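Local coordinates for CghA (Chaetomium globosum, PDB 6KBC), which belongs to the fungal Diels-Alderase family, with two calycin-type beta domains, and holds the ligand WK1 in a pocket, at residues K237-A242 against M257-K262; R336-F341 against G374-E379; T362-F367 against G389-S394. One frame throughout, in Å; residues are numbered along the deposited sequence.

All three contacts pair antiparallel strands in the C-terminal calycin-like domain, and all reach the same sheet. Interactions 1 and 3 are neighbours, their centres about 11 Å apart: strands 239-249 and 382-392 run side by side, joined by Ala-242 O to Val-391 N at 2.7 Å, so the two hairpins form one stretch of pocket wall, and both touch WK1. Interaction 1 offers Ala-242 and Met-257 to the ligand, interaction 3 the amide of Asn-364. Interaction 2 lies remote from both, its centre about 27 Å from that of interaction 1 and about 28 Å from that of interaction 3, yet it uses the far end of strand 363-375, the strand that begins in interaction 3.

Interaction 1 (K237-A242 against M257-K262); sequences KEATDA and MRLVSK. With WK1 ((2S)-3-[(2S,4E)-4-[[(1R,2S,4aR,6S,8R,8aS)-2-[(E)-but-2-en-2-yl]-6,8-dimethyl-1,2,4a,5,6,7,8,8a-octahydronaphthalen-1-yl]-oxidanyl-methylidene]-3,5-bis(oxidanylidene)pyrrolidin-2-yl]-2-methyl-2-oxidanyl-propanoic acid), chain B.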
loop_
_atom_site.group_PDB
_atom_site.type_symbol
_atom_site.label_atom_id
_atom_site.label_comp_id
_atom_site.label_asym_id
_atom_site.label_seq_id
_atom_site.Cartn_x
_atom_site.Cartn_y
_atom_site.Cartn_z
ATOM N N LYS A 237 11.427 -8.869 10.345
ATOM C CA LYS A 237 11.720 -9.950 11.276
ATOM C C LYS A 237 10.469 -10.703 11.694
ATOM O O LYS A 237 10.578 -11.728 12.373
ATOM C CB LYS A 237 12.423 -9.415 12.529
ATOM C CG LYS A 237 13.851 -8.921 12.305
ATOM C CD LYS A 237 14.379 -8.267 13.588
ATOM C CE LYS A 237 15.820 -7.806 13.454
ATOM N NZ LYS A 237 16.469 -7.666 14.790
ATOM N N GLU A 238 9.289 -10.225 11.307
ATOM C CA GLU A 238 8.051 -10.850 11.719
ATOM C C GLU A 238 7.324 -11.587 10.594
ATOM O O GLU A 238 6.421 -12.375 10.889
ATOM C CB GLU A 238 7.118 -9.791 12.318
ATOM C CG GLU A 238 7.592 -9.268 13.669
ATOM C CD GLU A 238 7.263 -10.223 14.796
ATOM O OE1 GLU A 238 6.129 -10.148 15.320
ATOM O OE2 GLU A 238 8.131 -11.059 15.146
ATOM N N ALA A 239 7.683 -11.362 9.326
ATOM C CA ALA A 239 6.907 -11.869 8.201
ATOM C C ALA A 239 7.773 -12.689 7.254
ATOM O O ALA A 239 8.981 -12.458 7.127
ATOM C CB ALA A 239 6.250 -10.716 7.411
ATOM N N THR A 240 7.137 -13.645 6.567
ATOM C CA THR A 240 7.753 -14.312 5.420
ATOM C C THR A 240 7.108 -13.911 4.105
ATOM O O THR A 240 7.654 -14.222 3.040
ATOM C CB THR A 240 7.686 -15.842 5.551
ATOM O OG1 THR A 240 6.347 -16.249 5.870
ATOM C CG2 THR A 240 8.638 -16.326 6.660
ATOM N N ASP A 241 5.980 -13.209 4.156
ATOM C CA ASP A 241 5.222 -12.891 2.957
ATOM C C ASP A 241 4.393 -11.645 3.219
ATOM O O ASP A 241 3.745 -11.533 4.264
ATOM C CB ASP A 241 4.324 -14.065 2.556
ATOM C CG ASP A 241 4.016 -14.089 1.073
ATOM O OD1 ASP A 241 3.398 -13.120 0.577
ATOM O OD2 ASP A 241 4.413 -15.058 0.395
ATOM N N ALA A 242 4.414 -10.717 2.272
ATOM C CA ALA A 242 3.555 -9.544 2.341
ATOM C C ALA A 242 2.959 -9.345 0.960
ATOM O O ALA A 242 3.677 -9.422 -0.039
ATOM C CB ALA A 242 4.330 -8.298 2.788
ATOM N N MET A 257 -3.846 -5.751 2.189
ATOM C CA MET A 257 -2.518 -5.853 2.789
ATOM C C MET A 257 -2.572 -7.143 3.592
ATOM O O MET A 257 -3.243 -7.177 4.628
ATOM C CB MET A 257 -2.195 -4.644 3.671
ATOM C CG MET A 257 -0.746 -4.601 4.189
ATOM S SD MET A 257 0.588 -5.178 3.106
ATOM C CE MET A 257 0.681 -3.731 2.085
ATOM N N ARG A 258 -1.942 -8.210 3.082
ATOM C CA ARG A 258 -1.941 -9.520 3.731
ATOM C C ARG A 258 -0.518 -9.876 4.162
ATOM O O ARG A 258 0.414 -9.819 3.349
ATOM C CB ARG A 258 -2.517 -10.627 2.812
ATOM C CG ARG A 258 -2.664 -11.989 3.564
ATOM C CD ARG A 258 -1.336 -12.693 3.331
ATOM N NE ARG A 258 -1.086 -13.151 1.969
ATOM C CZ ARG A 258 0.114 -13.224 1.426
ATOM N NH1 ARG A 258 1.074 -12.447 1.930
ATOM N NH2 ARG A 258 0.285 -13.793 0.242
ATOM N N LEU A 259 -0.361 -10.307 5.422
ATOM C CA LEU A 259 0.929 -10.725 5.958
ATOM C C LEU A 259 0.865 -12.194 6.347
ATOM O O LEU A 259 -0.138 -12.650 6.896
ATOM C CB LEU A 259 1.326 -9.934 7.196
ATOM C CG LEU A 259 1.499 -8.434 6.959
ATOM C CD1 LEU A 259 1.598 -7.751 8.293
ATOM C CD2 LEU A 259 2.776 -8.237 6.165
ATOM N N VAL A 260 1.949 -12.911 6.076
ATOM C CA VAL A 260 2.170 -14.244 6.619
ATOM C C VAL A 260 3.424 -14.175 7.483
ATOM O O VAL A 260 4.475 -13.725 7.018
ATOM C CB VAL A 260 2.309 -15.299 5.506
ATOM C CG1 VAL A 260 2.537 -16.702 6.118
ATOM C CG2 VAL A 260 1.066 -15.280 4.599
ATOM N N SER A 261 3.311 -14.618 8.734
ATOM C CA SER A 261 4.387 -14.434 9.699
ATOM C C SER A 261 5.570 -15.366 9.416
ATOM O O SER A 261 5.567 -16.186 8.485
ATOM C CB SER A 261 3.865 -14.673 11.116
ATOM O OG SER A 261 3.828 -16.074 11.402
ATOM N N LYS A 262 6.605 -15.222 10.249
ATOM C CA LYS A 262 7.710 -16.165 10.299
ATOM C C LYS A 262 7.244 -17.503 10.882
ATOM O O LYS A 262 6.220 -17.565 11.563
ATOM C CB LYS A 262 8.826 -15.599 11.180
ATOM C CG LYS A 262 9.567 -14.422 10.593
ATOM C CD LYS A 262 10.498 -14.823 9.496
ATOM C CE LYS A 262 11.662 -13.848 9.389
ATOM N NZ LYS A 262 11.484 -13.009 8.165
HETATM O O WK1 B . 12.101 0.340 -2.727
HETATM C C17 WK1 B . 10.972 0.405 -3.140
HETATM O O1 WK1 B . 10.650 1.166 -4.008
HETATM C C19 WK1 B . 9.927 -0.475 -2.586
HETATM O O2 WK1 B . 10.432 -1.407 -1.691
HETATM C C18 WK1 B . 9.324 -1.271 -3.702
HETATM C C20 WK1 B . 9.002 0.476 -1.880
HETATM C C22 WK1 B . 7.702 -0.158 -1.593
HETATM N N WK1 B . 6.634 0.675 -1.077
HETATM C C21 WK1 B . 6.044 0.061 -0.056
HETATM O O5 WK1 B . 5.024 0.583 0.584
HETATM C C23 WK1 B . 7.688 -1.279 -0.681
HETATM O O4 WK1 B . 8.500 -2.315 -0.723
HETATM C C24 WK1 B . 6.658 -1.228 0.298
HETATM C C16 WK1 B . 6.361 -2.219 1.327
HETATM O O3 WK1 B . 7.089 -3.267 1.365
HETATM C C9 WK1 B . 5.179 -2.071 2.190
HETATM C C8 WK1 B . 4.086 -2.686 1.271
HETATM C C12 WK1 B . 4.123 -2.397 -0.215
HETATM C C13 WK1 B . 3.419 -1.437 -0.770
HETATM C C90 WK1 B . 3.483 -1.172 -2.236
HETATM C C14 WK1 B . 4.984 -3.218 -1.108
HETATM C C7 WK1 B . 4.043 -4.181 1.380
HETATM C C6 WK1 B . 3.938 -4.724 2.563
HETATM C C3 WK1 B . 4.160 -3.830 3.741
HETATM C C4 WK1 B . 5.255 -2.807 3.520
HETATM C C5 WK1 B . 5.158 -1.806 4.655
HETATM C C11 WK1 B . 6.323 -0.869 4.616
HETATM C C2 WK1 B . 4.277 -4.507 5.082
HETATM C C1 WK1 B . 3.936 -3.449 6.083
HETATM C C10 WK1 B . 3.773 -3.933 7.486
HETATM C C WK1 B . 5.026 -2.422 6.034
#
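The guanidinium of Arg-258 meets Asp-241 OD1 at its edge, nearly in its own plane, while Val-260 CG2 lies over one face toward the rim. The carboxylate is turned 76° against it, and Arg-258 NH1 reaches Asp-241 OD1 at 2.8 Å from above the carboxylate plane; NH2 adds a weak bond to the same oxygen. The other oxygen, OD2, forms salt bridges with Lys-307 and Arg-319, which would probably favour the charged form of Asp-241. Bends at chi2 and chi3 (-90° and -70°) carry the guanidinium across toward the neighbouring strand. The backbones form a beta hairpin with a classic bulge, in which Thr-240 and Asp-241 both face Val-260: its carbonyl O accepts from Thr-240 N at 2.7 Å and from Asp-241 N at 3.3 Å. Here the chain turns a corner. Thr-240 OG1 donates to Ser-261 O at 2.7 Å, from above the carbonyl plane, and its CG2 rests on Lys-262 CD. The bent Lys-262 chain passes over Lys-237 O and brings NZ to Ala-239 O at 2.8 Å, with Gly-236 O and Ser-394 O as further acceptors. On the face carrying Ala-242 and Leu-259, Ala-242 CB packs against Leu-259 CD2 at 3.7 Å and against C6 of WK1, which Met-257 SD also touches, at 3.4 Å.

Interaction 2 (R336-F341 against G374-E379); sequences REKWSF and GLVGSE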
loop_
_atom_site.group_PDB
_atom_site.type_symbol
_atom_site.label_atom_id
_atom_site.label_comp_id
_atom_site.label_asym_id
_atom_site.label_seq_id
_atom_site.Cartn_x
_atom_site.Cartn_y
_atom_site.Cartn_z
ATOM N N ARG A 336 -24.440 -14.370 2.018
ATOM C CA ARG A 336 -23.296 -15.286 1.995
ATOM C C ARG A 336 -22.631 -15.284 0.630
ATOM O O ARG A 336 -22.429 -16.327 0.014
ATOM C CB ARG A 336 -23.717 -16.704 2.364
ATOM C CG ARG A 336 -23.882 -16.892 3.824
ATOM C CD ARG A 336 -22.598 -16.625 4.564
ATOM N NE ARG A 336 -22.824 -16.928 5.965
ATOM C CZ ARG A 336 -22.625 -18.118 6.515
ATOM N NH1 ARG A 336 -22.140 -19.121 5.794
ATOM N NH2 ARG A 336 -22.895 -18.290 7.796
ATOM N N GLU A 337 -22.332 -14.090 0.137
ATOM C CA GLU A 337 -21.717 -13.975 -1.166
ATOM C C GLU A 337 -20.225 -14.243 -1.062
ATOM O O GLU A 337 -19.586 -13.970 -0.039
ATOM C CB GLU A 337 -21.961 -12.589 -1.755
ATOM C CG GLU A 337 -23.422 -12.336 -2.112
ATOM C CD GLU A 337 -23.778 -10.868 -2.101
ATOM O OE1 GLU A 337 -23.553 -10.215 -1.054
ATOM O OE2 GLU A 337 -24.275 -10.373 -3.140
ATOM N N LYS A 338 -19.686 -14.813 -2.130
ATOM C CA LYS A 338 -18.255 -14.958 -2.333
ATOM C C LYS A 338 -17.910 -14.352 -3.676
ATOM O O LYS A 338 -18.638 -14.533 -4.657
ATOM C CB LYS A 338 -17.815 -16.441 -2.293
ATOM C CG LYS A 338 -17.912 -17.070 -0.933
ATOM C CD LYS A 338 -16.954 -18.282 -0.734
ATOM C CE LYS A 338 -16.813 -19.107 -1.998
ATOM N NZ LYS A 338 -15.891 -20.301 -1.808
ATOM N N TRP A 339 -16.806 -13.630 -3.718
ATOM C CA TRP A 339 -16.268 -13.132 -4.967
ATOM C C TRP A 339 -14.862 -13.690 -5.129
ATOM O O TRP A 339 -14.107 -13.773 -4.156
ATOM C CB TRP A 339 -16.244 -11.616 -4.987
ATOM C CG TRP A 339 -17.575 -10.986 -4.705
ATOM C CD1 TRP A 339 -18.479 -10.517 -5.626
ATOM C CD2 TRP A 339 -18.151 -10.742 -3.419
ATOM N NE1 TRP A 339 -19.586 -9.999 -4.983
ATOM C CE2 TRP A 339 -19.402 -10.109 -3.629
ATOM C CE3 TRP A 339 -17.728 -10.982 -2.106
ATOM C CZ2 TRP A 339 -20.235 -9.731 -2.575
ATOM C CZ3 TRP A 339 -18.552 -10.577 -1.059
ATOM C CH2 TRP A 339 -19.794 -9.974 -1.303
ATOM N N SER A 340 -14.523 -14.086 -6.347
ATOM C CA SER A 340 -13.195 -14.610 -6.639
ATOM C C SER A 340 -12.622 -13.844 -7.812
ATOM O O SER A 340 -13.305 -13.653 -8.827
ATOM C CB SER A 340 -13.236 -16.108 -6.964
ATOM O OG SER A 340 -11.923 -16.623 -6.918
ATOM N N PHE A 341 -11.385 -13.385 -7.666
ATOM C CA PHE A 341 -10.707 -12.663 -8.724
ATOM C C PHE A 341 -9.339 -13.268 -8.935
ATOM O O PHE A 341 -8.643 -13.615 -7.975
ATOM C CB PHE A 341 -10.557 -11.162 -8.408
ATOM C CG PHE A 341 -11.856 -10.493 -8.102
ATOM C CD1 PHE A 341 -12.640 -9.977 -9.129
ATOM C CD2 PHE A 341 -12.312 -10.407 -6.798
ATOM C CE1 PHE A 341 -13.858 -9.343 -8.845
ATOM C CE2 PHE A 341 -13.525 -9.785 -6.517
ATOM C CZ PHE A 341 -14.294 -9.271 -7.548
ATOM N N GLY A 374 -15.389 -12.279 -10.365
ATOM C CA GLY A 374 -16.662 -11.719 -9.961
ATOM C C GLY A 374 -17.345 -12.612 -8.947
ATOM O O GLY A 374 -16.708 -13.444 -8.303
ATOM N N LEU A 375 -18.661 -12.440 -8.842
ATOM C CA LEU A 375 -19.469 -13.146 -7.853
ATOM C C LEU A 375 -19.488 -14.645 -8.133
ATOM O O LEU A 375 -19.885 -15.081 -9.218
ATOM C CB LEU A 375 -20.892 -12.585 -7.850
ATOM C CG LEU A 375 -21.885 -13.257 -6.899
ATOM C CD1 LEU A 375 -21.515 -12.994 -5.452
ATOM C CD2 LEU A 375 -23.319 -12.747 -7.177
ATOM N N VAL A 376 -19.069 -15.435 -7.143
ATOM C CA VAL A 376 -19.062 -16.885 -7.293
ATOM C C VAL A 376 -20.493 -17.387 -7.413
ATOM O O VAL A 376 -21.407 -16.881 -6.741
ATOM C CB VAL A 376 -18.331 -17.533 -6.106
ATOM C CG1 VAL A 376 -18.409 -19.071 -6.179
ATOM C CG2 VAL A 376 -16.879 -17.063 -6.073
ATOM N N GLY A 377 -20.695 -18.384 -8.276
ATOM C CA GLY A 377 -22.020 -18.926 -8.516
ATOM C C GLY A 377 -22.867 -18.120 -9.472
ATOM O O GLY A 377 -24.070 -18.387 -9.599
ATOM N N SER A 378 -22.288 -17.135 -10.140
ATOM C CA SER A 378 -23.021 -16.293 -11.063
ATOM C C SER A 378 -22.331 -16.322 -12.415
ATOM O O SER A 378 -21.241 -16.874 -12.576
ATOM C CB SER A 378 -23.115 -14.855 -10.545
ATOM O OG SER A 378 -21.919 -14.151 -10.829
ATOM N N GLU A 379 -22.987 -15.705 -13.390
ATOM C CA GLU A 379 -22.433 -15.569 -14.727
ATOM C C GLU A 379 -21.453 -14.410 -14.829
ATOM O O GLU A 379 -20.866 -14.198 -15.897
ATOM C CB GLU A 379 -23.573 -15.389 -15.738
ATOM C CG GLU A 379 -24.350 -16.677 -16.000
ATOM C CD GLU A 379 -23.437 -17.867 -16.238
ATOM O OE1 GLU A 379 -22.825 -17.937 -17.328
ATOM O OE2 GLU A 379 -23.314 -18.724 -15.332
HETATM O O HOH W 1 -21.441 -16.217 -3.947
#
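Leu-375 lays its CD1 methyl over one face of the Trp-339 indole, a CH-pi contact 4.0 Å from the centroid of the five-membered ring, and the same methyl touches Glu-337 CB. A chi1 of 178° swings the Leu-375 branch away from its own N and over NE1 of the indole. Alongside it, the strands exchange backbone bonds in antiparallel fashion. Ser-340 and Gly-374 satisfy each other, Ser-340 N giving to Gly-374 O at 3.0 Å and Gly-374 N to Ser-340 O at 2.9 Å. One step on, Val-376 N donates to Lys-338 O at 2.7 Å. A water carries the pairing further: it accepts from Lys-338 N and donates to Val-376 O, both at 2.9 Å, in place of a direct bond. A type II turn runs from Leu-375 to Ser-378, where Leu-375 O receives both Ser-378 N and Ser-378 OG from the same face of its plane, the hydroxyl at 2.8 Å. Leu-375 N donates to Glu-380 OE2, whereas Lys-338 NZ turns to Glu-328 and the carbonyl of Asp-295. Phe-341 sets CE1 3.6 Å from Gly-374 N and meets Tyr-252 edge-to-face; Tyr-252 also touches Trp-339. The polar pairing thus rests on backbone groups and one water, while the side chains that cross the contact meet through apolar surface, so the association of the two segments probably depends little on side-chain charge.

Interaction 3 (T362-F367 against G389-S394); sequences TGNSGF and GEVELS. With WK1 ((2S)-3-[(2S,4E)-4-[[(1R,2S,4aR,6S,8R,8aS)-2-[(E)-but-2-en-2-yl]-6,8-dimethyl-1,2,4a,5,6,7,8,8a-octahydronaphthalen-1-yl]-oxidanyl-methylidene]-3,5-bis(oxidanylidene)pyrrolidin-2-yl]-2-methyl-2-oxidanyl-propanoic acid), chain B.
The wall of the WK1 pocket includes this hairpin of strands 363-375 and 382-392, whose segments 363-367 and 389-392 run antiparallel at 171°, axes 4.6 Å apart. Asn-364 supplies the hairpin's polar contact: its ND2 donates to O4 of WK1 at 2.9 Å, a fairly straight bond of 157°, while OD1 accepts from Trp-350, two bonds that together would fix the amide's rotation. Val-391 lies alongside, pointing the same way, with CG2 3.6 Å from Asn-364 OD1. Gly-366 and Gly-389 form a non-hydrogen-bonded pair. On the other face, Ser-365 and Glu-390 exchange backbone bonds, and a water joins Ser-365 OG at 2.7 Å to Glu-390 O. The extended Glu-390 chain crosses Phe-367 at about a right angle, Glu-390 OE1 3.8 Å from Phe-367 CD2, and its carboxylate is held by His-345, Thr-388 and Asn-322. Farther along, Glu-392 OE1 takes Gly-363 N at 2.9 Å on its anti side and also accepts from Arg-319 N, OE2 from Asp-320 N; Glu-392 N gives to Gly-363 O. Strand 239-249 flanks the hairpin beyond 382-392, with Ala-242 against Val-391, and strand 348-353 pairs with 363-375.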
loop_
_atom_site.group_PDB
_atom_site.type_symbol
_atom_site.label_atom_id
_atom_site.label_comp_id
_atom_site.label_asym_id
_atom_site.label_seq_id
_atom_site.Cartn_x
_atom_site.Cartn_y
_atom_site.Cartn_z
ATOM N N THR A 362 14.869 -14.688 -1.693
ATOM C CA THR A 362 13.545 -14.090 -1.647
ATOM C C THR A 362 13.611 -12.720 -2.300
ATOM O O THR A 362 14.691 -12.155 -2.518
ATOM C CB THR A 362 13.025 -13.953 -0.212
ATOM O OG1 THR A 362 13.988 -13.234 0.565
ATOM C CG2 THR A 362 12.747 -15.326 0.429
ATOM N N GLY A 363 12.441 -12.171 -2.594
ATOM C CA GLY A 363 12.436 -10.928 -3.326
ATOM C C GLY A 363 11.195 -10.116 -3.038
ATOM O O GLY A 363 10.297 -10.529 -2.299
ATOM N N ASN A 364 11.178 -8.937 -3.651
ATOM C CA ASN A 364 10.135 -7.933 -3.507
ATOM C C ASN A 364 9.794 -7.523 -4.935
ATOM O O ASN A 364 10.632 -6.939 -5.629
ATOM C CB ASN A 364 10.638 -6.758 -2.668
ATOM C CG ASN A 364 9.640 -5.602 -2.586
ATOM O OD1 ASN A 364 8.588 -5.603 -3.234
ATOM N ND2 ASN A 364 9.967 -4.615 -1.765
ATOM N N SER A 365 8.608 -7.901 -5.403
ATOM C CA SER A 365 8.248 -7.725 -6.797
ATOM C C SER A 365 6.946 -6.952 -6.877
ATOM O O SER A 365 5.990 -7.238 -6.145
ATOM C CB SER A 365 8.095 -9.052 -7.526
ATOM O OG SER A 365 9.246 -9.862 -7.353
ATOM N N GLY A 366 6.911 -5.983 -7.776
ATOM C CA GLY A 366 5.700 -5.233 -8.066
ATOM C C GLY A 366 5.252 -5.587 -9.472
ATOM O O GLY A 366 6.085 -5.807 -10.363
ATOM N N PHE A 367 3.941 -5.626 -9.662
ATOM C CA PHE A 367 3.350 -5.949 -10.948
ATOM C C PHE A 367 2.133 -5.073 -11.192
ATOM O O PHE A 367 1.375 -4.759 -10.267
ATOM C CB PHE A 367 2.874 -7.396 -11.025
ATOM C CG PHE A 367 3.975 -8.399 -10.988
ATOM C CD1 PHE A 367 4.618 -8.776 -12.154
ATOM C CD2 PHE A 367 4.373 -8.960 -9.779
ATOM C CE1 PHE A 367 5.643 -9.729 -12.113
ATOM C CE2 PHE A 367 5.396 -9.911 -9.740
ATOM C CZ PHE A 367 6.021 -10.285 -10.900
ATOM N N GLY A 389 2.007 -5.750 -4.903
ATOM C CA GLY A 389 3.344 -5.714 -4.367
ATOM C C GLY A 389 3.495 -7.010 -3.609
ATOM O O GLY A 389 2.726 -7.269 -2.680
ATOM N N GLU A 390 4.455 -7.840 -4.010
ATOM C CA GLU A 390 4.551 -9.221 -3.539
ATOM C C GLU A 390 5.919 -9.371 -2.902
ATOM O O GLU A 390 6.929 -9.422 -3.609
ATOM C CB GLU A 390 4.343 -10.201 -4.696
ATOM C CG GLU A 390 3.082 -9.842 -5.497
ATOM C CD GLU A 390 2.803 -10.797 -6.635
ATOM O OE1 GLU A 390 1.854 -10.517 -7.387
ATOM O OE2 GLU A 390 3.509 -11.825 -6.772
ATOM N N VAL A 391 5.955 -9.408 -1.571
ATOM C CA VAL A 391 7.209 -9.381 -0.828
ATOM C C VAL A 391 7.413 -10.726 -0.152
ATOM O O VAL A 391 6.500 -11.268 0.479
ATOM C CB VAL A 391 7.252 -8.246 0.205
ATOM C CG1 VAL A 391 8.663 -8.157 0.794
ATOM C CG2 VAL A 391 6.818 -6.910 -0.443
ATOM N N GLU A 392 8.624 -11.239 -0.273
ATOM C CA GLU A 392 9.050 -12.520 0.244
ATOM C C GLU A 392 10.161 -12.238 1.245
ATOM O O GLU A 392 11.024 -11.387 0.989
ATOM C CB GLU A 392 9.571 -13.303 -0.919
ATOM C CG GLU A 392 8.499 -13.678 -1.918
ATOM C CD GLU A 392 9.146 -14.246 -3.125
ATOM O OE1 GLU A 392 10.400 -14.115 -3.187
ATOM O OE2 GLU A 392 8.453 -14.840 -3.973
ATOM N N LEU A 393 10.145 -12.921 2.384
ATOM C CA LEU A 393 11.226 -12.752 3.342
ATOM C C LEU A 393 11.658 -14.119 3.846
ATOM O O LEU A 393 10.905 -15.093 3.819
ATOM C CB LEU A 393 10.823 -11.857 4.522
ATOM C CG LEU A 393 10.473 -10.407 4.170
ATOM C CD1 LEU A 393 9.981 -9.723 5.403
ATOM C CD2 LEU A 393 11.682 -9.689 3.612
ATOM N N SER A 394 12.878 -14.162 4.354
ATOM C CA SER A 394 13.459 -15.430 4.752
ATOM C C SER A 394 12.646 -16.084 5.862
ATOM O O SER A 394 12.017 -15.410 6.678
ATOM C CB SER A 394 14.900 -15.218 5.205
ATOM O OG SER A 394 15.443 -16.457 5.629
HETATM O O WK1 B . 12.101 0.340 -2.727
HETATM C C17 WK1 B . 10.972 0.405 -3.140
HETATM O O1 WK1 B . 10.650 1.166 -4.008
HETATM C C19 WK1 B . 9.927 -0.475 -2.586
HETATM O O2 WK1 B . 10.432 -1.407 -1.691
HETATM C C18 WK1 B . 9.324 -1.271 -3.702
HETATM C C20 WK1 B . 9.002 0.476 -1.880
HETATM C C22 WK1 B . 7.702 -0.158 -1.593
HETATM N N WK1 B . 6.634 0.675 -1.077
HETATM C C21 WK1 B . 6.044 0.061 -0.056
HETATM O O5 WK1 B . 5.024 0.583 0.584
HETATM C C23 WK1 B . 7.688 -1.279 -0.681
HETATM O O4 WK1 B . 8.500 -2.315 -0.723
HETATM C C24 WK1 B . 6.658 -1.228 0.298
HETATM C C16 WK1 B . 6.361 -2.219 1.327
HETATM O O3 WK1 B . 7.089 -3.267 1.365
HETATM C C9 WK1 B . 5.179 -2.071 2.190
HETATM C C8 WK1 B . 4.086 -2.686 1.271
HETATM C C12 WK1 B . 4.123 -2.397 -0.215
HETATM C C13 WK1 B . 3.419 -1.437 -0.770
HETATM C C90 WK1 B . 3.483 -1.172 -2.236
HETATM C C14 WK1 B . 4.984 -3.218 -1.108
HETATM C C7 WK1 B . 4.043 -4.181 1.380
HETATM C C6 WK1 B . 3.938 -4.724 2.563
HETATM C C3 WK1 B . 4.160 -3.830 3.741
HETATM C C4 WK1 B . 5.255 -2.807 3.520
HETATM C C5 WK1 B . 5.158 -1.806 4.655
HETATM C C11 WK1 B . 6.323 -0.869 4.616
HETATM C C2 WK1 B . 4.277 -4.507 5.082
HETATM C C1 WK1 B . 3.936 -3.449 6.083
HETATM C C10 WK1 B . 3.773 -3.933 7.486
HETATM C C WK1 B . 5.026 -2.422 6.034
HETATM O O HOH W 2 8.293 -11.446 -5.324
#